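Local coordinates for protein alternansucrase (Leuconostoc mesenteroides, PDB 6HVG) that belongs to glycoside hydrolase family 70, joining a TIM-barrel core to choline-binding-type repeats and carrying a bound calcium ion, at residues N586-A591 / A1236-K1241; W596-M601 / G635-A640; R619-D624 / I657-N662; L630-G635 / F1223-V1228. All blocks are in the same frame, centred on the assembly; numbering follows the deposited sequence.

Interaction 1: residues N586-A591 / A1236-K1241; sequences NPIVQA and ASTKIK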
loop_
_atom_site.group_PDB
_atom_site.type_symbol
_atom_site.label_atom_id
_atom_site.label_comp_id
_atom_site.label_asym_id
_atom_site.label_seq_id
_atom_site.Cartn_x
_atom_site.Cartn_y
_atom_site.Cartn_z
ATOM N N ASN A 586 -10.077 11.985 20.842
ATOM C CA ASN A 586 -10.476 11.906 22.245
ATOM C C ASN A 586 -9.650 12.832 23.131
ATOM O O ASN A 586 -8.451 12.648 23.254
ATOM C CB ASN A 586 -10.307 10.458 22.715
ATOM C CG ASN A 586 -10.751 10.229 24.153
ATOM O OD1 ASN A 586 -10.716 11.127 25.003
ATOM N ND2 ASN A 586 -11.151 9.005 24.433
ATOM N N PRO A 587 -10.301 13.804 23.792
ATOM C CA PRO A 587 -9.587 14.721 24.683
ATOM C C PRO A 587 -8.593 14.071 25.647
ATOM O O PRO A 587 -7.516 14.617 25.877
ATOM C CB PRO A 587 -10.722 15.399 25.454
ATOM C CG PRO A 587 -11.880 15.405 24.511
ATOM C CD PRO A 587 -11.746 14.136 23.716
ATOM N N ILE A 588 -8.946 12.920 26.198
ATOM C CA ILE A 588 -8.047 12.201 27.103
ATOM C C ILE A 588 -6.772 11.754 26.390
ATOM O O ILE A 588 -5.690 11.840 26.948
ATOM C CB ILE A 588 -8.753 10.992 27.766
ATOM C CG1 ILE A 588 -9.853 11.481 28.732
ATOM C CG2 ILE A 588 -7.758 10.146 28.553
ATOM C CD1 ILE A 588 -10.907 10.445 29.066
ATOM N N VAL A 589 -6.913 11.272 25.167
ATOM C CA VAL A 589 -5.775 10.810 24.386
ATOM C C VAL A 589 -4.953 12.014 23.928
ATOM O O VAL A 589 -3.733 11.934 23.873
ATOM C CB VAL A 589 -6.232 9.953 23.177
ATOM C CG1 VAL A 589 -5.076 9.640 22.224
ATOM C CG2 VAL A 589 -6.867 8.668 23.681
ATOM N N GLN A 590 -5.623 13.125 23.631
ATOM C CA GLN A 590 -4.936 14.357 23.283
ATOM C C GLN A 590 -4.027 14.838 24.411
ATOM O O GLN A 590 -2.892 15.254 24.162
ATOM C CB GLN A 590 -5.935 15.450 22.905
ATOM C CG GLN A 590 -6.639 15.187 21.586
ATOM C CD GLN A 590 -7.611 16.288 21.197
ATOM O OE1 GLN A 590 -7.881 17.195 21.983
ATOM N NE2 GLN A 590 -8.156 16.203 19.973
ATOM N N ALA A 591 -4.515 14.769 25.642
ATOM C CA ALA A 591 -3.709 15.124 26.822
ATOM C C ALA A 591 -2.486 14.216 26.922
ATOM O O ALA A 591 -1.390 14.683 27.242
ATOM C CB ALA A 591 -4.535 15.017 28.112
ATOM N N ALA A 1236 -6.916 16.264 31.028
ATOM C CA ALA A 1236 -5.915 15.608 31.865
ATOM C C ALA A 1236 -6.504 15.000 33.151
ATOM O O ALA A 1236 -5.753 14.521 34.011
ATOM C CB ALA A 1236 -4.795 16.592 32.207
ATOM N N SER A 1237 -7.831 15.010 33.291
ATOM C CA SER A 1237 -8.477 14.449 34.488
ATOM C C SER A 1237 -8.360 12.910 34.531
ATOM O O SER A 1237 -8.555 12.290 35.575
ATOM C CB SER A 1237 -9.941 14.884 34.569
ATOM O OG SER A 1237 -10.758 14.089 33.724
ATOM N N THR A 1238 -8.038 12.305 33.388
ATOM C CA THR A 1238 -7.811 10.866 33.277
ATOM C C THR A 1238 -6.432 10.623 32.642
ATOM O O THR A 1238 -6.094 11.221 31.617
ATOM C CB THR A 1238 -8.919 10.249 32.410
ATOM O OG1 THR A 1238 -10.193 10.751 32.851
ATOM C CG2 THR A 1238 -8.912 8.748 32.490
ATOM N N LYS A 1239 -5.636 9.757 33.256
ATOM C CA LYS A 1239 -4.281 9.478 32.780
ATOM C C LYS A 1239 -4.238 8.115 32.086
ATOM O O LYS A 1239 -4.928 7.201 32.514
ATOM C CB LYS A 1239 -3.279 9.487 33.943
ATOM C CG LYS A 1239 -2.732 10.848 34.308
ATOM C CD LYS A 1239 -3.506 11.505 35.425
ATOM C CE LYS A 1239 -2.986 12.904 35.706
ATOM N NZ LYS A 1239 -4.075 13.755 36.251
ATOM N N ILE A 1240 -3.418 7.983 31.036
ATOM C CA ILE A 1240 -3.274 6.724 30.299
ATOM C C ILE A 1240 -1.946 6.057 30.647
ATOM O O ILE A 1240 -0.927 6.345 30.020
ATOM C CB ILE A 1240 -3.358 6.942 28.761
ATOM C CG1 ILE A 1240 -4.665 7.644 28.380
ATOM C CG2 ILE A 1240 -3.271 5.614 28.012
ATOM C CD1 ILE A 1240 -4.770 8.033 26.914
ATOM N N LYS A 1241 -1.967 5.178 31.647
ATOM C CA LYS A 1241 -0.820 4.330 31.990
ATOM C C LYS A 1241 -0.846 3.011 31.203
ATOM O O LYS A 1241 0.161 2.307 31.119
ATOM C CB LYS A 1241 -0.820 3.968 33.476
ATOM C CG LYS A 1241 -0.708 5.103 34.481
ATOM C CD LYS A 1241 0.345 6.116 34.096
ATOM C CE LYS A 1241 0.752 6.951 35.302
ATOM N NZ LYS A 1241 1.890 6.323 36.007
HETATM O O HOH W 1 -4.100 11.740 29.715
#

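Interaction 2: residues W596-M601 / G635-A640; sequences WLHYLM and GDYFKA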
loop_
_atom_site.group_PDB
_atom_site.type_symbol
_atom_site.label_atom_id
_atom_site.label_comp_id
_atom_site.label_asym_id
_atom_site.label_seq_id
_atom_site.Cartn_x
_atom_site.Cartn_y
_atom_site.Cartn_z
ATOM N N TRP A 596 3.461 13.010 26.359
ATOM C CA TRP A 596 4.542 12.410 25.590
ATOM C C TRP A 596 5.419 13.467 24.974
ATOM O O TRP A 596 6.646 13.350 24.984
ATOM C CB TRP A 596 3.965 11.525 24.501
ATOM C CG TRP A 596 4.953 10.640 23.786
ATOM C CD1 TRP A 596 6.060 10.061 24.304
ATOM C CD2 TRP A 596 4.857 10.184 22.442
ATOM N NE1 TRP A 596 6.680 9.291 23.355
ATOM C CE2 TRP A 596 5.952 9.354 22.203
ATOM C CE3 TRP A 596 3.960 10.425 21.408
ATOM C CZ2 TRP A 596 6.172 8.743 20.974
ATOM C CZ3 TRP A 596 4.185 9.820 20.176
ATOM C CH2 TRP A 596 5.270 8.978 19.981
ATOM N N LEU A 597 4.787 14.505 24.443
ATOM C CA LEU A 597 5.510 15.627 23.834
ATOM C C LEU A 597 6.371 16.342 24.842
ATOM O O LEU A 597 7.494 16.703 24.541
ATOM C CB LEU A 597 4.542 16.617 23.216
ATOM C CG LEU A 597 5.147 17.863 22.592
ATOM C CD1 LEU A 597 6.105 17.511 21.459
ATOM C CD2 LEU A 597 4.024 18.764 22.112
ATOM N N HIS A 598 5.853 16.558 26.037
ATOM C CA HIS A 598 6.641 17.169 27.102
ATOM C C HIS A 598 7.811 16.274 27.412
ATOM O O HIS A 598 8.941 16.746 27.532
ATOM C CB HIS A 598 5.793 17.363 28.344
ATOM C CG HIS A 598 6.528 17.970 29.495
ATOM N ND1 HIS A 598 6.641 19.334 29.670
ATOM C CD2 HIS A 598 7.134 17.398 30.559
ATOM C CE1 HIS A 598 7.306 19.575 30.783
ATOM N NE2 HIS A 598 7.613 18.418 31.344
ATOM N N TYR A 599 7.542 14.976 27.523
ATOM C CA TYR A 599 8.568 13.992 27.855
ATOM C C TYR A 599 9.731 14.024 26.866
ATOM O O TYR A 599 10.889 13.907 27.271
ATOM C CB TYR A 599 7.950 12.606 27.916
ATOM C CG TYR A 599 8.902 11.445 28.049
ATOM C CD1 TYR A 599 9.351 11.035 29.281
ATOM C CD2 TYR A 599 9.302 10.723 26.941
ATOM C CE1 TYR A 599 10.172 9.927 29.412
ATOM C CE2 TYR A 599 10.117 9.615 27.058
ATOM C CZ TYR A 599 10.546 9.222 28.293
ATOM O OH TYR A 599 11.375 8.126 28.433
ATOM N N LEU A 600 9.434 14.211 25.586
ATOM C CA LEU A 600 10.490 14.261 24.570
ATOM C C LEU A 600 11.272 15.569 24.645
ATOM O O LEU A 600 12.500 15.559 24.563
ATOM C CB LEU A 600 9.916 14.054 23.164
ATOM C CG LEU A 600 9.294 12.676 22.909
ATOM C CD1 LEU A 600 8.394 12.697 21.697
ATOM C CD2 LEU A 600 10.345 11.578 22.762
ATOM N N MET A 601 10.569 16.689 24.817
ATOM C CA MET A 601 11.216 18.007 24.886
ATOM C C MET A 601 11.949 18.235 26.205
ATOM O O MET A 601 12.736 19.164 26.313
ATOM C CB MET A 601 10.201 19.130 24.684
ATOM C CG MET A 601 9.474 19.127 23.347
ATOM S SD MET A 601 10.560 19.336 21.929
ATOM C CE MET A 601 10.712 17.609 21.481
ATOM N N GLY A 635 1.674 23.301 18.892
ATOM C CA GLY A 635 2.032 24.693 18.687
ATOM C C GLY A 635 1.913 25.516 19.956
ATOM O O GLY A 635 2.846 26.260 20.335
ATOM N N ASP A 636 0.759 25.390 20.608
ATOM C CA ASP A 636 0.462 26.143 21.825
ATOM C C ASP A 636 1.385 25.795 22.992
ATOM O O ASP A 636 1.693 26.660 23.806
ATOM C CB ASP A 636 -1.012 25.946 22.207
ATOM C CG ASP A 636 -1.959 26.572 21.192
ATOM O OD1 ASP A 636 -1.465 27.151 20.198
ATOM O OD2 ASP A 636 -3.194 26.487 21.384
ATOM N N TYR A 637 1.805 24.536 23.062
ATOM C CA TYR A 637 2.764 24.064 24.061
ATOM C C TYR A 637 4.094 24.783 23.891
ATOM O O TYR A 637 4.633 25.343 24.834
ATOM C CB TYR A 637 2.961 22.542 23.938
ATOM C CG TYR A 637 4.047 21.996 24.826
ATOM C CD1 TYR A 637 3.816 21.748 26.187
ATOM C CD2 TYR A 637 5.320 21.760 24.328
ATOM C CE1 TYR A 637 4.827 21.274 27.005
ATOM C CE2 TYR A 637 6.329 21.280 25.146
ATOM C CZ TYR A 637 6.069 21.049 26.477
ATOM O OH TYR A 637 7.056 20.580 27.282
ATOM N N PHE A 638 4.597 24.799 22.666
ATOM C CA PHE A 638 5.822 25.527 22.351
ATOM C C PHE A 638 5.711 27.039 22.611
ATOM O O PHE A 638 6.688 27.670 23.030
ATOM C CB PHE A 638 6.236 25.289 20.901
ATOM C CG PHE A 638 6.986 24.003 20.683
ATOM C CD1 PHE A 638 6.362 22.783 20.841
ATOM C CD2 PHE A 638 8.297 24.019 20.258
ATOM C CE1 PHE A 638 7.031 21.605 20.613
ATOM C CE2 PHE A 638 8.985 22.834 20.054
ATOM C CZ PHE A 638 8.350 21.628 20.243
ATOM N N LYS A 639 4.535 27.613 22.375
ATOM C CA LYS A 639 4.302 29.021 22.665
ATOM C C LYS A 639 4.410 29.270 24.165
ATOM O O LYS A 639 5.115 30.191 24.599
ATOM C CB LYS A 639 2.938 29.469 22.149
ATOM C CG LYS A 639 2.866 29.665 20.645
ATOM C CD LYS A 639 1.423 29.763 20.129
ATOM C CE LYS A 639 1.411 30.099 18.642
ATOM N NZ LYS A 639 0.140 29.806 17.939
ATOM N N ALA A 640 3.728 28.445 24.953
ATOM C CA ALA A 640 3.688 28.612 26.390
ATOM C C ALA A 640 5.049 28.448 27.041
ATOM O O ALA A 640 5.422 29.260 27.889
ATOM C CB ALA A 640 2.702 27.624 26.992
#

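Interaction 3: residues R619-D624 / I657-N662; sequences RVDAVD and ILEDWN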
loop_
_atom_site.group_PDB
_atom_site.type_symbol
_atom_site.label_atom_id
_atom_site.label_comp_id
_atom_site.label_asym_id
_atom_site.label_seq_id
_atom_site.Cartn_x
_atom_site.Cartn_y
_atom_site.Cartn_z
ATOM N N ARG A 619 9.318 16.690 14.625
ATOM C CA ARG A 619 8.688 16.379 13.362
ATOM C C ARG A 619 7.371 15.683 13.688
ATOM O O ARG A 619 7.342 14.766 14.505
ATOM C CB ARG A 619 9.579 15.440 12.579
ATOM C CG ARG A 619 8.942 14.835 11.333
ATOM C CD ARG A 619 9.850 13.754 10.741
ATOM N NE ARG A 619 9.280 13.077 9.568
ATOM C CZ ARG A 619 8.376 12.096 9.602
ATOM N NH1 ARG A 619 7.926 11.638 10.754
ATOM N NH2 ARG A 619 7.922 11.580 8.462
ATOM N N VAL A 620 6.290 16.127 13.071
ATOM C CA VAL A 620 4.988 15.510 13.272
ATOM C C VAL A 620 4.785 14.493 12.168
ATOM O O VAL A 620 4.589 14.858 11.003
ATOM C CB VAL A 620 3.848 16.564 13.270
ATOM C CG1 VAL A 620 2.514 15.929 13.642
ATOM C CG2 VAL A 620 4.165 17.700 14.239
ATOM N N ASP A 621 4.851 13.217 12.543
ATOM C CA ASP A 621 4.671 12.097 11.610
ATOM C C ASP A 621 3.194 11.960 11.236
ATOM O O ASP A 621 2.325 12.053 12.093
ATOM C CB ASP A 621 5.167 10.807 12.275
ATOM C CG ASP A 621 4.964 9.557 11.411
ATOM O OD1 ASP A 621 5.696 9.372 10.391
ATOM O OD2 ASP A 621 4.074 8.733 11.787
ATOM N N ALA A 622 2.920 11.752 9.954
ATOM C CA ALA A 622 1.615 11.297 9.463
ATOM C C ALA A 622 0.501 12.275 9.774
ATOM O O ALA A 622 -0.538 11.897 10.310
ATOM C CB ALA A 622 1.294 9.929 10.057
ATOM N N VAL A 623 0.727 13.536 9.439
ATOM C CA VAL A 623 -0.202 14.614 9.768
ATOM C C VAL A 623 -1.612 14.363 9.234
ATOM O O VAL A 623 -2.597 14.590 9.929
ATOM C CB VAL A 623 0.334 15.954 9.221
ATOM C CG1 VAL A 623 -0.704 17.076 9.302
ATOM C CG2 VAL A 623 1.588 16.361 9.984
ATOM N N ASP A 624 -1.703 13.905 7.990
ATOM C CA ASP A 624 -2.983 13.710 7.344
ATOM C C ASP A 624 -3.735 12.463 7.816
ATOM O O ASP A 624 -4.898 12.268 7.466
ATOM C CB ASP A 624 -2.776 13.700 5.838
ATOM C CG ASP A 624 -2.324 15.069 5.290
ATOM O OD1 ASP A 624 -2.534 16.100 5.980
ATOM O OD2 ASP A 624 -1.783 15.112 4.154
ATOM N N ILE A 657 9.082 20.614 12.098
ATOM C CA ILE A 657 8.591 20.328 10.752
ATOM C C ILE A 657 7.380 19.409 10.788
ATOM O O ILE A 657 7.154 18.689 11.765
ATOM C CB ILE A 657 9.698 19.732 9.844
ATOM C CG1 ILE A 657 10.139 18.351 10.344
ATOM C CG2 ILE A 657 10.868 20.699 9.769
ATOM C CD1 ILE A 657 11.251 17.711 9.517
ATOM N N LEU A 658 6.597 19.451 9.717
ATOM C CA LEU A 658 5.420 18.606 9.540
ATOM C C LEU A 658 5.635 17.690 8.343
ATOM O O LEU A 658 6.099 18.135 7.298
ATOM C CB LEU A 658 4.195 19.455 9.211
ATOM C CG LEU A 658 3.691 20.438 10.242
ATOM C CD1 LEU A 658 2.673 21.363 9.616
ATOM C CD2 LEU A 658 3.128 19.693 11.454
ATOM N N GLU A 659 5.257 16.419 8.479
ATOM C CA GLU A 659 5.039 15.516 7.341
ATOM C C GLU A 659 3.585 15.705 6.911
ATOM O O GLU A 659 2.702 15.020 7.422
ATOM C CB GLU A 659 5.275 14.067 7.732
ATOM C CG GLU A 659 5.392 13.091 6.561
ATOM C CD GLU A 659 4.924 11.653 6.868
ATOM O OE1 GLU A 659 4.674 11.291 8.032
ATOM O OE2 GLU A 659 4.788 10.851 5.921
ATOM N N ASP A 660 3.350 16.671 6.007
ATOM C CA ASP A 660 2.010 17.072 5.589
ATOM C C ASP A 660 1.860 17.005 4.064
ATOM O O ASP A 660 2.096 17.978 3.375
ATOM C CB ASP A 660 1.696 18.469 6.113
ATOM C CG ASP A 660 2.587 19.559 5.510
ATOM O OD1 ASP A 660 3.783 19.277 5.198
ATOM O OD2 ASP A 660 2.086 20.711 5.365
ATOM N N TRP A 661 1.445 15.845 3.556
ATOM C CA TRP A 661 1.513 15.566 2.132
ATOM C C TRP A 661 0.422 16.241 1.293
ATOM O O TRP A 661 0.656 16.517 0.124
ATOM C CB TRP A 661 1.482 14.066 1.879
ATOM C CG TRP A 661 2.662 13.319 2.330
ATOM C CD1 TRP A 661 2.747 12.511 3.413
ATOM C CD2 TRP A 661 3.950 13.289 1.707
ATOM N NE1 TRP A 661 4.015 11.964 3.514
ATOM C CE2 TRP A 661 4.771 12.428 2.474
ATOM C CE3 TRP A 661 4.494 13.902 0.579
ATOM C CZ2 TRP A 661 6.097 12.176 2.150
ATOM C CZ3 TRP A 661 5.807 13.633 0.256
ATOM C CH2 TRP A 661 6.591 12.784 1.036
ATOM N N ASN A 662 -0.747 16.530 1.871
ATOM C CA ASN A 662 -1.847 17.091 1.078
ATOM C C ASN A 662 -1.468 18.435 0.487
ATOM O O ASN A 662 -0.890 19.269 1.160
ATOM C CB ASN A 662 -3.125 17.259 1.899
ATOM C CG ASN A 662 -4.340 17.554 1.027
ATOM O OD1 ASN A 662 -4.509 18.660 0.518
ATOM N ND2 ASN A 662 -5.196 16.571 0.867
#

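Interaction 4: residues L630-G635 / F1223-V1228; sequences LLKIAG and FKQNQV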
loop_
_atom_site.group_PDB
_atom_site.type_symbol
_atom_site.label_atom_id
_atom_site.label_comp_id
_atom_site.label_asym_id
_atom_site.label_seq_id
_atom_site.Cartn_x
_atom_site.Cartn_y
_atom_site.Cartn_z
ATOM N N LEU A 630 -3.898 18.013 17.066
ATOM C CA LEU A 630 -2.565 17.780 17.576
ATOM C C LEU A 630 -1.584 18.861 17.168
ATOM O O LEU A 630 -0.606 19.106 17.877
ATOM C CB LEU A 630 -2.037 16.403 17.146
ATOM C CG LEU A 630 -2.731 15.172 17.725
ATOM C CD1 LEU A 630 -1.986 13.912 17.311
ATOM C CD2 LEU A 630 -2.843 15.251 19.240
ATOM N N LEU A 631 -1.809 19.491 16.021
ATOM C CA LEU A 631 -0.921 20.546 15.574
ATOM C C LEU A 631 -1.046 21.760 16.487
ATOM O O LEU A 631 -0.028 22.378 16.855
ATOM C CB LEU A 631 -1.215 20.943 14.123
ATOM C CG LEU A 631 -1.167 19.853 13.056
ATOM C CD1 LEU A 631 -1.282 20.453 11.675
ATOM C CD2 LEU A 631 0.103 19.040 13.142
ATOM N N LYS A 632 -2.289 22.089 16.842
ATOM C CA LYS A 632 -2.589 23.204 17.747
ATOM C C LYS A 632 -2.068 22.931 19.150
ATOM O O LYS A 632 -1.486 23.820 19.778
ATOM C CB LYS A 632 -4.091 23.434 17.814
ATOM C CG LYS A 632 -4.482 24.777 18.370
ATOM C CD LYS A 632 -5.860 24.748 18.998
ATOM C CE LYS A 632 -6.389 26.158 19.255
ATOM N NZ LYS A 632 -5.505 26.983 20.135
ATOM N N ILE A 633 -2.252 21.700 19.625
ATOM C CA ILE A 633 -1.758 21.302 20.939
ATOM C C ILE A 633 -0.250 21.456 21.018
ATOM O O ILE A 633 0.281 22.015 21.977
ATOM C CB ILE A 633 -2.159 19.854 21.283
ATOM C CG1 ILE A 633 -3.677 19.760 21.469
ATOM C CG2 ILE A 633 -1.451 19.362 22.545
ATOM C CD1 ILE A 633 -4.224 18.365 21.236
ATOM N N ALA A 634 0.433 20.952 20.007
ATOM C CA ALA A 634 1.883 21.084 19.908
ATOM C C ALA A 634 2.310 22.554 19.789
ATOM O O ALA A 634 3.227 22.998 20.476
ATOM C CB ALA A 634 2.380 20.309 18.703
ATOM N N GLY A 635 1.674 23.301 18.892
ATOM C CA GLY A 635 2.032 24.693 18.687
ATOM C C GLY A 635 1.913 25.516 19.956
ATOM O O GLY A 635 2.846 26.260 20.335
ATOM N N PHE A 1223 -4.962 23.694 29.094
ATOM C CA PHE A 1223 -5.969 22.700 29.487
ATOM C C PHE A 1223 -7.391 23.262 29.502
ATOM O O PHE A 1223 -8.356 22.493 29.631
ATOM C CB PHE A 1223 -5.594 22.096 30.853
ATOM C CG PHE A 1223 -4.255 21.406 30.846
ATOM C CD1 PHE A 1223 -4.164 20.045 30.649
ATOM C CD2 PHE A 1223 -3.090 22.129 31.007
ATOM C CE1 PHE A 1223 -2.928 19.421 30.630
ATOM C CE2 PHE A 1223 -1.861 21.514 30.987
ATOM C CZ PHE A 1223 -1.776 20.160 30.798
ATOM N N LYS A 1224 -7.509 24.586 29.359
ATOM C CA LYS A 1224 -8.807 25.265 29.280
ATOM C C LYS A 1224 -9.208 25.683 27.867
ATOM O O LYS A 1224 -10.385 25.870 27.602
ATOM C CB LYS A 1224 -8.823 26.473 30.216
ATOM C CG LYS A 1224 -8.858 26.086 31.699
ATOM C CD LYS A 1224 -8.638 27.284 32.625
ATOM C CE LYS A 1224 -9.834 28.224 32.653
ATOM N NZ LYS A 1224 -9.511 29.447 33.432
ATOM N N GLN A 1225 -8.244 25.813 26.965
ATOM C CA GLN A 1225 -8.520 26.196 25.578
ATOM C C GLN A 1225 -9.215 25.092 24.791
ATOM O O GLN A 1225 -8.745 23.950 24.784
ATOM C CB GLN A 1225 -7.202 26.532 24.876
ATOM C CG GLN A 1225 -7.312 26.745 23.371
ATOM C CD GLN A 1225 -7.809 28.126 23.005
ATOM O OE1 GLN A 1225 -7.432 29.126 23.635
ATOM N NE2 GLN A 1225 -8.621 28.203 21.954
ATOM N N ASN A 1226 -10.308 25.438 24.109
ATOM C CA ASN A 1226 -11.024 24.473 23.256
ATOM C C ASN A 1226 -10.318 24.160 21.950
ATOM O O ASN A 1226 -9.801 25.044 21.287
ATOM C CB ASN A 1226 -12.420 24.966 22.890
ATOM C CG ASN A 1226 -13.381 24.907 24.048
ATOM O OD1 ASN A 1226 -13.407 23.939 24.806
ATOM N ND2 ASN A 1226 -14.185 25.944 24.190
ATOM N N GLN A 1227 -10.318 22.877 21.608
ATOM C CA GLN A 1227 -9.818 22.365 20.346
ATOM C C GLN A 1227 -10.934 22.377 19.314
ATOM O O GLN A 1227 -12.084 22.233 19.657
ATOM C CB GLN A 1227 -9.307 20.930 20.541
ATOM C CG GLN A 1227 -8.126 20.818 21.490
ATOM C CD GLN A 1227 -6.927 21.520 20.948
ATOM O OE1 GLN A 1227 -6.783 21.662 19.719
ATOM N NE2 GLN A 1227 -6.043 21.970 21.835
ATOM N N VAL A 1228 -10.586 22.518 18.047
ATOM C CA VAL A 1228 -11.564 22.763 17.005
ATOM C C VAL A 1228 -12.413 21.559 16.670
ATOM O O VAL A 1228 -13.633 21.682 16.562
ATOM C CB VAL A 1228 -10.893 23.272 15.717
ATOM C CG1 VAL A 1228 -11.913 23.441 14.575
ATOM C CG2 VAL A 1228 -10.178 24.595 16.004
#

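Interaction 1: residues N586-A591 / A1236-K1241
A single water joins the two segments, donating to Thr1238 O at 2.8 Å from its oxygen and to Ile588 O at 3.2 Å. It links a carbonyl of the first helical turn to a loop that makes no direct hydrogen bond with it. Beside this bridge the contact is mostly apolar. Ile588 sends its branches two ways: CD1 lies 3.9 Å from Thr1238 OG1, close also to CB of that threonine, while a chi1 of -68° sets CG1 beside the backbone N and leaves CG2 anti to it, 4.0 Å from Ile1240 CG1. Ile1240 in turn extends CD1 to Val589 CG2, 3.9 Å away, and branched aliphatic chains suit such a seam because they fill it from several directions. Farther along, small alanines let the backbones approach, with Ala591 CB 4.4 Å from Ala1236 CB. Each side is braced internally. Asn586 is the N-cap of the helix, its OD1 accepting from Ile588 N at 2.8 Å, and Lys1239 NZ folds back to Ala1236 O at 2.9 Å while also pairing with Asp1213. The loop leading to strand 1248-1252 thus covers the start of helix 587-601, and its Ala1236 also packs on Leu1212 and Arg1216 of helix 1212-1218.

Interaction 2: residues W596-M601 / G635-A640
Tyr637 points its ring from one helix toward His598 on the other, the two side chains crossing at about a right angle in a helix-helix packing on the outside of the TIM barrel. The segments 596-601 and 635-640 of helices 587-601 and 629-642 cross at -47°, their axes 11.5 Å apart, a spacing that large side chains bridge. Tyr637 has CG anti to its backbone N (chi1 174°), which carries the hydroxyl across the gap to the imidazole, where OH and His598 ND1 share a hydrogen bond of 2.7 Å. The ring planes stand at 84°, and the rings meet rim to rim, so neither stacks on the other; the histidine nitrogen lies at the edge of the tyrosine ring, near its plane. A tyrosine suits this place because its ring is apolar along its sides and polar at the hydroxyl. Along one side Leu597 slides past in the opposite direction, CD2 being 3.9 Å from Tyr637 CD2, while Leu597 CD1 sits at the edge of the Phe638 ring, 4.3 Å from Phe638 CE1. Leu597 and Met601 also reach Ile618 of strand 617-620, so the residues that meet the second helix also pack against the barrel strand. Met601, a flexible chain, bends at chi2 and chi3 and crosses Phe638 at about a right angle. This gives a Met-aromatic contact in which the sulfur approaches obliquely, with Met601 SD 3.6 Å from Phe638 CZ.

Interaction 3: residues R619-D624 / I657-N662
Arg619 and Glu659 both hold CG anti to the backbone N (chi1 170° and -166°) and run on extended, which brings guanidinium and carboxylate together beyond a parallel strand pair of the TIM barrel. Strands 617-620 and 657-658, joined through helix 629-642 as a beta-alpha-beta crossover, are tied by Val620 N to Ile657 O and by Glu659 N to Val620 O, each 3.0 Å. Arg619 and Ile657 lie on one face of the sheet; Val620 and Leu658 lie on the other, side by side, with Val620 CG2 3.6 Å from Leu658 CD2, and both pack on Leu631 of the helix. Aliphatic residues suit this helix-facing side, whereas the charged groups gather at the C-terminal ends of the strands, where TIM barrels carry their active sites. There Glu659 OE1 takes Ala622 N at 2.6 Å from above the carboxylate plane and Arg619 NH2 at 3.3 Å in a salt bridge. Arg619 NH1 donates to Asp621 OD1 at 3.2 Å, with that oxygen in the guanidinium plane and using its anti lone pair, and also pairs with Asp1155. A cation with several N-H groups can thus hold neighbouring carboxylates together. Trp661 NE1 donates to Glu659 OE2 at 2.8 Å, so both carboxylate oxygens are held. Beyond the strands the two chain segments remain joined: Val623 N donates to Glu659 O, and Asn662 N meets Asp624 OD2 at 2.9 Å, nearly in line with the carboxylate C-O bond.

Interaction 4: residues L630-G635 / F1223-V1228
Lys632 and Ile633, neighbours on helix 629-642, receive the side chain of Gln1227 between them. Lys632 comes first: with CG anti to its backbone N (chi1 -163°), its methylene chain runs out over the loop, and CD lies 3.3 Å from Gln1227 OE1. The chain bends only at its last torsion, leaving NZ 3.7 Å from Gln1225 CG, where the two side chains cross at about a right angle. The ammonium finds its strongest partner one turn along its own helix, in a salt bridge to Asp636. A lysine suits this partly exposed position because its aliphatic part can pack while its charge stays at the surface. One residue on, Ile633 turns CG1 to the amide of Gln1227, 3.3 Å from NE2, and also packs on Gln590 and Leu594 of helix 587-601. Gln1227 bends at chi2 (-65°), which lays its amide across both helical neighbours, and its own chain rests on Gln590 and Asp629. No hydrogen bond crosses between 630-635 and 1223-1228, so the loop after helix 1220-1224 meets this part of the helix through van der Waals contact of polar side chains with aliphatic carbon, an association set by shape more than by direction.

Interactions 1 to 3 are buried and interaction 4 is partly exposed. Interaction 3 belongs to the barrel wall itself, whereas the other three lie in the surrounding helical layer. Helix 587-601 serves interactions 1 and 2, and helix 629-642 serves 2 and 4, which share Gly635. Leu631 on that helix touches Leu658 and Val620, so interaction 4 leans on the strands of interaction 3; Gln590 joins it to interaction 1. Chemistry follows position: backbone bonds and salt bridges in 3, aromatic and apolar packing with one shared hydrogen bond in 2, aliphatic contact with a bridging water in 1, and van der Waals contact of polar chains with aliphatic carbon in 4.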